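Local coordinates for protein toxin 2A (Paenibacillus larvae, PDB 5URP) that acts as an ADP-ribosyltransferase toxin and virulence factor, probably transferring ADP-ribose from NAD+ to a host protein, at residues A[202-207]-A[215-220]; A[101-106]-A[168-173]; A[65-70]-A[146-151]. One frame throughout, in Å; residues are numbered along the deposited sequence.

Contact 1 (A[202-207]-A[215-220])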
loop_
_atom_site.group_PDB
_atom_site.type_symbol
_atom_site.label_atom_id
_atom_site.label_comp_id
_atom_site.label_asym_id
_atom_site.label_seq_id
_atom_site.Cartn_x
_atom_site.Cartn_y
_atom_site.Cartn_z
ATOM N N ASP A 202 -6.047 13.686 3.429
ATOM C CA ASP A 202 -6.051 15.117 3.145
ATOM C C ASP A 202 -7.096 15.499 2.097
ATOM O O ASP A 202 -7.715 16.561 2.205
ATOM C CB ASP A 202 -4.659 15.544 2.676
ATOM C CG ASP A 202 -3.615 15.405 3.764
ATOM O OD1 ASP A 202 -3.770 16.097 4.789
ATOM O OD2 ASP A 202 -2.663 14.603 3.605
ATOM N N ASN A 203 -7.313 14.662 1.080
ATOM C CA ASN A 203 -8.209 15.052 0.001
ATOM C C ASN A 203 -8.768 13.816 -0.691
ATOM O O ASN A 203 -8.072 12.811 -0.836
ATOM C CB ASN A 203 -7.465 15.935 -1.007
ATOM C CG ASN A 203 -8.399 16.694 -1.912
ATOM O OD1 ASN A 203 -9.066 17.626 -1.484
ATOM N ND2 ASN A 203 -8.453 16.299 -3.159
ATOM N N ILE A 204 -10.038 13.903 -1.092
ATOM C CA ILE A 204 -10.694 12.894 -1.930
ATOM C C ILE A 204 -11.367 13.621 -3.088
ATOM O O ILE A 204 -12.113 14.579 -2.868
ATOM C CB ILE A 204 -11.740 12.076 -1.138
ATOM C CG1 ILE A 204 -11.069 11.239 -0.039
ATOM C CG2 ILE A 204 -12.539 11.167 -2.076
ATOM C CD1 ILE A 204 -12.039 10.541 0.895
ATOM N N LYS A 205 -11.136 13.150 -4.318
ATOM C CA LYS A 205 -11.799 13.747 -5.472
ATOM C C LYS A 205 -11.950 12.705 -6.566
ATOM O O LYS A 205 -11.277 11.678 -6.559
ATOM C CB LYS A 205 -11.026 14.945 -6.011
ATOM C CG LYS A 205 -9.683 14.574 -6.599
ATOM C CD LYS A 205 -8.883 15.788 -7.093
ATOM C CE LYS A 205 -7.438 15.361 -7.416
ATOM N NZ LYS A 205 -6.557 16.482 -7.851
ATOM N N ILE A 206 -12.845 12.996 -7.508
ATOM C CA ILE A 206 -12.994 12.167 -8.700
ATOM C C ILE A 206 -11.951 12.599 -9.714
ATOM O O ILE A 206 -11.805 13.796 -9.985
ATOM C CB ILE A 206 -14.399 12.292 -9.304
ATOM C CG1 ILE A 206 -15.483 11.767 -8.353
ATOM C CG2 ILE A 206 -14.440 11.532 -10.665
ATOM C CD1 ILE A 206 -16.938 12.086 -8.821
ATOM N N ILE A 207 -11.251 11.626 -10.291
ATOM C CA ILE A 207 -10.385 11.857 -11.436
ATOM C C ILE A 207 -10.956 11.101 -12.639
ATOM O O ILE A 207 -11.680 10.111 -12.502
ATOM C CB ILE A 207 -8.932 11.457 -11.154
ATOM C CG1 ILE A 207 -8.810 10.006 -10.712
ATOM C CG2 ILE A 207 -8.318 12.392 -10.071
ATOM C CD1 ILE A 207 -7.368 9.546 -10.613
ATOM N N LEU A 215 -11.859 7.300 -7.960
ATOM C CA LEU A 215 -11.753 8.138 -6.780
ATOM C C LEU A 215 -10.290 8.192 -6.360
ATOM O O LEU A 215 -9.683 7.149 -6.113
ATOM C CB LEU A 215 -12.610 7.578 -5.649
ATOM C CG LEU A 215 -13.076 8.532 -4.585
ATOM C CD1 LEU A 215 -14.103 9.519 -5.158
ATOM C CD2 LEU A 215 -13.678 7.667 -3.508
ATOM N N LYS A 216 -9.740 9.399 -6.258
ATOM C CA LYS A 216 -8.362 9.600 -5.858
ATOM C C LYS A 216 -8.325 10.038 -4.403
ATOM O O LYS A 216 -9.020 10.985 -4.032
ATOM C CB LYS A 216 -7.652 10.647 -6.713
ATOM C CG LYS A 216 -6.138 10.587 -6.440
ATOM C CD LYS A 216 -5.332 11.610 -7.172
ATOM C CE LYS A 216 -3.850 11.506 -6.733
ATOM N NZ LYS A 216 -3.059 12.658 -7.224
ATOM N N VAL A 217 -7.513 9.352 -3.608
ATOM C CA VAL A 217 -7.362 9.607 -2.177
ATOM C C VAL A 217 -5.929 10.062 -1.962
ATOM O O VAL A 217 -4.997 9.331 -2.297
ATOM C CB VAL A 217 -7.646 8.344 -1.361
ATOM C CG1 VAL A 217 -7.394 8.591 0.144
ATOM C CG2 VAL A 217 -9.079 7.857 -1.651
ATOM N N GLU A 218 -5.747 11.257 -1.421
ATOM C CA GLU A 218 -4.414 11.765 -1.118
ATOM C C GLU A 218 -4.265 11.705 0.395
ATOM O O GLU A 218 -5.092 12.266 1.110
ATOM C CB GLU A 218 -4.211 13.181 -1.665
ATOM C CG GLU A 218 -4.214 13.146 -3.181
ATOM C CD GLU A 218 -4.378 14.483 -3.859
ATOM O OE1 GLU A 218 -4.276 15.522 -3.196
ATOM O OE2 GLU A 218 -4.585 14.473 -5.100
ATOM N N ALA A 219 -3.245 10.996 0.858
ATOM C CA ALA A 219 -3.112 10.706 2.284
ATOM C C ALA A 219 -1.649 10.739 2.700
ATOM O O ALA A 219 -0.734 10.690 1.875
ATOM C CB ALA A 219 -3.698 9.345 2.636
ATOM N N ARG A 220 -1.456 10.816 4.020
ATOM C CA ARG A 220 -0.151 10.848 4.667
ATOM C C ARG A 220 -0.064 9.723 5.683
ATOM O O ARG A 220 -0.947 9.610 6.536
ATOM C CB ARG A 220 0.063 12.140 5.466
ATOM C CG ARG A 220 0.244 13.412 4.729
ATOM C CD ARG A 220 0.391 14.519 5.799
ATOM N NE ARG A 220 -0.891 15.141 6.141
ATOM C CZ ARG A 220 -1.169 15.754 7.292
ATOM N NH1 ARG A 220 -0.274 15.845 8.268
ATOM N NH2 ARG A 220 -2.370 16.297 7.472
HETATM O O HOH W 1 -5.632 17.315 -5.311
#

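Contact 2 (A[101-106]-A[168-173])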
loop_
_atom_site.group_PDB
_atom_site.type_symbol
_atom_site.label_atom_id
_atom_site.label_comp_id
_atom_site.label_asym_id
_atom_site.label_seq_id
_atom_site.Cartn_x
_atom_site.Cartn_y
_atom_site.Cartn_z
ATOM N N VAL A 101 8.851 10.019 0.710
ATOM C CA VAL A 101 8.548 9.508 -0.628
ATOM C C VAL A 101 7.057 9.306 -0.778
ATOM O O VAL A 101 6.357 8.944 0.170
ATOM C CB VAL A 101 9.317 8.195 -0.899
ATOM C CG1 VAL A 101 8.756 7.084 -0.147
ATOM C CG2 VAL A 101 9.351 7.885 -2.388
ATOM N N THR A 102 6.596 9.494 -2.017
ATOM C CA THR A 102 5.220 9.247 -2.399
ATOM C C THR A 102 5.124 7.846 -2.993
ATOM O O THR A 102 5.970 7.452 -3.800
ATOM C CB THR A 102 4.765 10.282 -3.426
ATOM O OG1 THR A 102 4.875 11.586 -2.864
ATOM C CG2 THR A 102 3.318 10.048 -3.825
ATOM N N VAL A 103 4.122 7.101 -2.559
ATOM C CA VAL A 103 3.842 5.792 -3.124
ATOM C C VAL A 103 2.374 5.743 -3.548
ATOM O O VAL A 103 1.573 6.604 -3.214
ATOM C CB VAL A 103 4.167 4.643 -2.166
ATOM C CG1 VAL A 103 5.667 4.614 -1.845
ATOM C CG2 VAL A 103 3.308 4.718 -0.875
ATOM N N TYR A 104 2.052 4.719 -4.329
ATOM C CA TYR A 104 0.745 4.593 -4.975
ATOM C C TYR A 104 0.142 3.228 -4.696
ATOM O O TYR A 104 0.854 2.221 -4.609
ATOM C CB TYR A 104 0.898 4.793 -6.497
ATOM C CG TYR A 104 1.396 6.158 -6.856
ATOM C CD1 TYR A 104 0.504 7.206 -7.053
ATOM C CD2 TYR A 104 2.746 6.410 -6.985
ATOM C CE1 TYR A 104 0.939 8.457 -7.351
ATOM C CE2 TYR A 104 3.218 7.687 -7.308
ATOM C CZ TYR A 104 2.299 8.710 -7.476
ATOM O OH TYR A 104 2.730 9.959 -7.821
ATOM N N ARG A 105 -1.186 3.183 -4.554
ATOM C CA ARG A 105 -1.861 1.910 -4.349
ATOM C C ARG A 105 -3.220 1.961 -5.021
ATOM O O ARG A 105 -4.023 2.830 -4.705
ATOM C CB ARG A 105 -2.045 1.626 -2.851
ATOM C CG ARG A 105 -2.827 0.383 -2.583
ATOM C CD ARG A 105 -2.806 0.075 -1.090
ATOM N NE ARG A 105 -3.775 -0.955 -0.720
ATOM C CZ ARG A 105 -3.619 -2.258 -0.925
ATOM N NH1 ARG A 105 -2.525 -2.734 -1.512
ATOM N NH2 ARG A 105 -4.574 -3.097 -0.556
ATOM N N GLY A 106 -3.463 1.060 -5.963
ATOM C CA GLY A 106 -4.802 0.895 -6.491
ATOM C C GLY A 106 -5.592 -0.075 -5.631
ATOM O O GLY A 106 -5.087 -1.121 -5.224
ATOM N N LEU A 168 0.033 8.167 -1.424
ATOM C CA LEU A 168 0.357 8.159 0.002
ATOM C C LEU A 168 1.745 8.729 0.221
ATOM O O LEU A 168 2.708 8.280 -0.394
ATOM C CB LEU A 168 0.265 6.719 0.518
ATOM C CG LEU A 168 0.516 6.457 1.971
ATOM C CD1 LEU A 168 -0.656 7.009 2.750
ATOM C CD2 LEU A 168 0.642 4.963 2.163
ATOM N N LYS A 169 1.868 9.700 1.128
ATOM C CA LYS A 169 3.168 10.262 1.447
ATOM C C LYS A 169 3.708 9.537 2.670
ATOM O O LYS A 169 2.991 9.402 3.660
ATOM C CB LYS A 169 3.060 11.762 1.729
ATOM C CG LYS A 169 2.477 12.556 0.574
ATOM C CD LYS A 169 2.146 13.982 0.969
ATOM C CE LYS A 169 1.513 14.750 -0.179
ATOM N NZ LYS A 169 1.021 16.091 0.242
ATOM N N ILE A 170 4.931 9.026 2.581
ATOM C CA ILE A 170 5.590 8.344 3.695
ATOM C C ILE A 170 6.693 9.273 4.192
ATOM O O ILE A 170 7.563 9.651 3.402
ATOM C CB ILE A 170 6.208 6.989 3.302
ATOM C CG1 ILE A 170 5.234 6.074 2.590
ATOM C CG2 ILE A 170 6.687 6.253 4.545
ATOM C CD1 ILE A 170 5.952 4.899 1.966
ATOM N N PRO A 171 6.721 9.637 5.476
ATOM C CA PRO A 171 7.733 10.590 5.943
ATOM C C PRO A 171 9.115 9.977 6.085
ATOM O O PRO A 171 9.277 8.785 6.347
ATOM C CB PRO A 171 7.202 11.018 7.316
ATOM C CG PRO A 171 6.349 9.884 7.781
ATOM C CD PRO A 171 5.706 9.339 6.504
ATOM N N LYS A 172 10.128 10.829 5.934
ATOM C CA LYS A 172 11.490 10.408 6.206
ATOM C C LYS A 172 11.547 9.807 7.605
ATOM O O LYS A 172 10.891 10.298 8.529
ATOM C CB LYS A 172 12.450 11.600 6.085
ATOM C CG LYS A 172 13.886 11.341 6.607
ATOM C CD LYS A 172 14.734 12.582 6.454
ATOM C CE LYS A 172 16.172 12.320 6.870
ATOM N NZ LYS A 172 17.044 13.305 6.208
ATOM N N GLY A 173 12.338 8.747 7.752
ATOM C CA GLY A 173 12.412 8.021 9.006
ATOM C C GLY A 173 11.336 6.968 9.174
ATOM O O GLY A 173 11.368 6.216 10.161
#

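Contact 3 (A[65-70]-A[146-151])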
loop_
_atom_site.group_PDB
_atom_site.type_symbol
_atom_site.label_atom_id
_atom_site.label_comp_id
_atom_site.label_asym_id
_atom_site.label_seq_id
_atom_site.Cartn_x
_atom_site.Cartn_y
_atom_site.Cartn_z
ATOM N N PRO A 65 -4.086 -14.269 1.905
ATOM C CA PRO A 65 -4.345 -15.032 3.141
ATOM C C PRO A 65 -3.874 -14.323 4.399
ATOM O O PRO A 65 -4.598 -14.268 5.404
ATOM C CB PRO A 65 -3.558 -16.329 2.906
ATOM C CG PRO A 65 -3.479 -16.461 1.433
ATOM C CD PRO A 65 -3.364 -15.079 0.909
ATOM N N ILE A 66 -2.647 -13.815 4.373
ATOM C CA ILE A 66 -2.114 -13.089 5.518
ATOM C C ILE A 66 -2.949 -11.852 5.790
ATOM O O ILE A 66 -3.331 -11.589 6.936
ATOM C CB ILE A 66 -0.631 -12.751 5.286
ATOM C CG1 ILE A 66 0.223 -13.989 5.585
ATOM C CG2 ILE A 66 -0.193 -11.604 6.181
ATOM C CD1 ILE A 66 1.697 -13.864 5.193
ATOM N N ASN A 67 -3.246 -11.064 4.747
ATOM C CA ASN A 67 -3.929 -9.794 4.995
ATOM C C ASN A 67 -5.370 -10.010 5.429
ATOM O O ASN A 67 -5.868 -9.307 6.318
ATOM C CB ASN A 67 -3.835 -8.886 3.777
ATOM C CG ASN A 67 -2.440 -8.298 3.616
ATOM O OD1 ASN A 67 -1.655 -8.225 4.582
ATOM N ND2 ASN A 67 -2.114 -7.889 2.404
ATOM N N THR A 68 -6.056 -10.981 4.828
ATOM C CA THR A 68 -7.395 -11.333 5.274
ATOM C C THR A 68 -7.380 -11.800 6.717
ATOM O O THR A 68 -8.274 -11.464 7.506
ATOM C CB THR A 68 -7.974 -12.427 4.371
ATOM O OG1 THR A 68 -8.031 -11.940 3.025
ATOM C CG2 THR A 68 -9.358 -12.791 4.818
ATOM N N TYR A 69 -6.398 -12.615 7.069
ATOM C CA TYR A 69 -6.295 -13.094 8.437
ATOM C C TYR A 69 -6.162 -11.920 9.400
ATOM O O TYR A 69 -6.868 -11.836 10.404
ATOM C CB TYR A 69 -5.096 -14.035 8.526
ATOM C CG TYR A 69 -4.747 -14.524 9.898
ATOM C CD1 TYR A 69 -5.434 -15.578 10.473
ATOM C CD2 TYR A 69 -3.703 -13.960 10.605
ATOM C CE1 TYR A 69 -5.098 -16.036 11.728
ATOM C CE2 TYR A 69 -3.362 -14.409 11.849
ATOM C CZ TYR A 69 -4.056 -15.446 12.410
ATOM O OH TYR A 69 -3.721 -15.907 13.663
ATOM N N LEU A 70 -5.298 -10.966 9.064
ATOM C CA LEU A 70 -5.082 -9.828 9.956
ATOM C C LEU A 70 -6.321 -8.939 10.039
ATOM O O LEU A 70 -6.642 -8.400 11.101
ATOM C CB LEU A 70 -3.885 -9.027 9.459
ATOM C CG LEU A 70 -2.499 -9.619 9.687
ATOM C CD1 LEU A 70 -1.482 -8.835 8.895
ATOM C CD2 LEU A 70 -2.140 -9.567 11.190
ATOM N N ARG A 146 -5.326 -2.914 8.897
ATOM C CA ARG A 146 -4.915 -4.030 9.740
ATOM C C ARG A 146 -3.982 -5.011 9.038
ATOM O O ARG A 146 -3.139 -5.613 9.697
ATOM C CB ARG A 146 -6.155 -4.738 10.271
ATOM C CG ARG A 146 -6.946 -3.770 11.177
ATOM C CD ARG A 146 -8.023 -4.400 12.031
ATOM N NE ARG A 146 -8.916 -3.360 12.544
ATOM C CZ ARG A 146 -9.729 -3.495 13.587
ATOM N NH1 ARG A 146 -9.766 -4.632 14.274
ATOM N NH2 ARG A 146 -10.496 -2.475 13.949
ATOM N N GLY A 147 -4.123 -5.218 7.715
ATOM C CA GLY A 147 -3.140 -6.012 6.999
ATOM C C GLY A 147 -1.869 -5.232 6.750
ATOM O O GLY A 147 -1.753 -4.065 7.099
ATOM N N TYR A 148 -0.894 -5.874 6.098
ATOM C CA TYR A 148 0.211 -5.099 5.558
ATOM C C TYR A 148 -0.276 -4.205 4.417
ATOM O O TYR A 148 -1.281 -4.478 3.757
ATOM C CB TYR A 148 1.338 -6.022 5.079
ATOM C CG TYR A 148 1.934 -6.837 6.194
ATOM C CD1 TYR A 148 2.896 -6.292 7.063
ATOM C CD2 TYR A 148 1.496 -8.124 6.426
ATOM C CE1 TYR A 148 3.419 -7.055 8.102
ATOM C CE2 TYR A 148 1.992 -8.886 7.457
ATOM C CZ TYR A 148 2.949 -8.352 8.299
ATOM O OH TYR A 148 3.390 -9.160 9.292
ATOM N N LEU A 149 0.446 -3.131 4.184
ATOM C CA LEU A 149 0.067 -2.145 3.182
ATOM C C LEU A 149 1.088 -2.189 2.054
ATOM O O LEU A 149 2.178 -1.621 2.148
ATOM C CB LEU A 149 -0.044 -0.765 3.823
ATOM C CG LEU A 149 -0.668 0.340 2.989
ATOM C CD1 LEU A 149 -2.058 -0.033 2.507
ATOM C CD2 LEU A 149 -0.729 1.624 3.829
ATOM N N SER A 150 0.712 -2.879 0.969
ATOM C CA SER A 150 1.525 -2.972 -0.229
ATOM C C SER A 150 1.238 -1.767 -1.115
ATOM O O SER A 150 0.073 -1.492 -1.441
ATOM C CB SER A 150 1.206 -4.264 -0.999
ATOM O OG SER A 150 1.617 -5.427 -0.300
ATOM N N THR A 151 2.295 -1.074 -1.523
ATOM C CA THR A 151 2.211 0.118 -2.349
ATOM C C THR A 151 3.314 0.018 -3.391
ATOM O O THR A 151 4.117 -0.915 -3.364
ATOM C CB THR A 151 2.399 1.394 -1.522
ATOM O OG1 THR A 151 3.761 1.501 -1.115
ATOM C CG2 THR A 151 1.494 1.389 -0.302
#

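Contact 1 (A[202-207]-A[215-220])
The CG of D202 lies beside its own backbone N (chi1 -66°) and the R220 chain bends at CG-CD (chi3 -92°), which brings carboxylate and guanidinium side-on across the beta hairpin of strands 197-207 and 214-221. The two planes are nearly coplanar, and each carboxylate oxygen uses its syn lone pair: D202 OD1 lies 3.0 Å from R220 NH2 and D202 OD2 3.1 Å from R220 NE. Next to this clamp is a classic beta bulge, in which E218 O accepts from D202 N at 2.9 Å and more loosely from N203 N at 3.3 Å. Regular antiparallel pairing follows toward the turn, with K216 N bonded to K205 O.

On the face carrying K205, K216 and E218, E218 OE2 gathers two lysines. K216 NZ meets it from above the carboxylate plane at 3.2 Å and also pairs with E167, whereas K205 NZ forms a long salt bridge, supplemented by a water that accepts from K205 NZ and donates to OE2. On the other face I204 meets F138, and I206 and L215 meet A131, of helix 128-138. There I204 CG2 packs 3.7 Å from L215 CG.

Contact 2 (A[101-106]-A[168-173])
L168 and V103 open this pairing of strands 101-107 and 164-170, the first of which is an outermost strand of the five-stranded mixed sheet. They form an antiparallel hydrogen-bonded pair: L168 N reaches V103 O at 2.8 Å, in a nearly straight bond (177°), and V103 N returns a bond of equal length to L168 O. V103 CG2, set between its backbone N and carbonyl carbon, leans over the neighbouring strand, 3.9 Å from L168 CB. On its far side L168 meets A219 and V221 of strand 214-221.

K169 stands at the non-hydrogen-bonded position opposite T102, on the face away from the leucine. Its chain brushes T102 only lightly and leads its amino end away, while the backbones close in through a CA-H...O contact of 3.4 Å from T102 CA to L168 O.

I170 restores the hydrogen-bonded pattern. I170 N donates to V101 O at 2.8 Å, and V101 N bonds in turn to I170 O. With CG1 beside the backbone N (chi1 -52°), the chain runs on to put CD1 against both valines: I170 CD1 lies 3.8 Å from V103 CG1, where the side chains cross at about a right angle, and 4.1 Å from V101 CG1, where they run side by side.

L193 and M191 of strand 190-193 cover this apolar face. All four hydrogen bonds between the segments join main-chain atoms, so the side chains on the L168 and I170 face contribute hydrophobic contact alone, where the two sheets meet.

Contact 3 (A[65-70]-A[146-151])
N67 and Y148 join helix 64-72 to the loop that leads into strand 149-152, the strand whose S150 and T151 probably belong to the STS motif of ADP-ribosyltransferase toxins. One hydrogen bond ties the two together. N67 CG sits beside its backbone N (chi1 -74°), directing the amide to the loop, and N67 OD1 accepts a hydrogen bond from Y148 N at 2.9 Å. The bond is bent, at 137°, and the donor stands well above the amide plane, 49° out of it, so no lone pair points straight at it. The amide rotation is fixed from its other end, where N67 ND2 bonds with Y59 OH; that same hydroxyl meets S150 OG, which is also hydrogen-bonded to E190. Y59 OH thus links N67 to S150.

Apolar contacts gather at Y148 CE2. I66 CG2 lies at the ring edge, in the ring plane, 3.7 Å from Y148 CE2. L70 CD1 approaches the same atom, Y148 CE2, at 3.8 Å but obliquely. The Y148 side chain also touches I85 and I88 of helix 79-92, and its hydroxyl is hydrogen-bonded to D89, so the tyrosine bridges two helices and the strand entrance.

Main-chain proximity makes up the third group. G147 has no side chain, and the helix comes close: N67 CA and G147 CA are 4.4 Å apart, with L70 CD1 3.8 Å from G147 CA. One residue earlier, aliphatic carbons of each segment rest on carbonyl oxygens of the other. R146 CB is 3.8 Å from L70 O, and L70 CB lies 3.5 Å from R146 O.

How the contacts relate
Contacts 1 and 2 share the five-stranded sheet: their strands 214-221 and 164-170 are neighbours, the centres of the two contacts are 13 Å apart, and a probable hydrogen bond of 2.9 Å from K169 N to A219 O joins them. Contact 3 lies about 17 Å from contact 2 and 22 Å from contact 1, centre to centre, and includes part of strand 149-152 of the three-stranded sheet. It reaches contact 2 through R105 NH1 and S150 O, probably hydrogen-bonded at 2.9 Å. Along the chain, contacts 3 and 2 interleave before contact 1 closes the C-terminal hairpin. R105 and S150 probably correspond to the arginine and serine of the family's R-S-E signature, so this junction likely borders the active site.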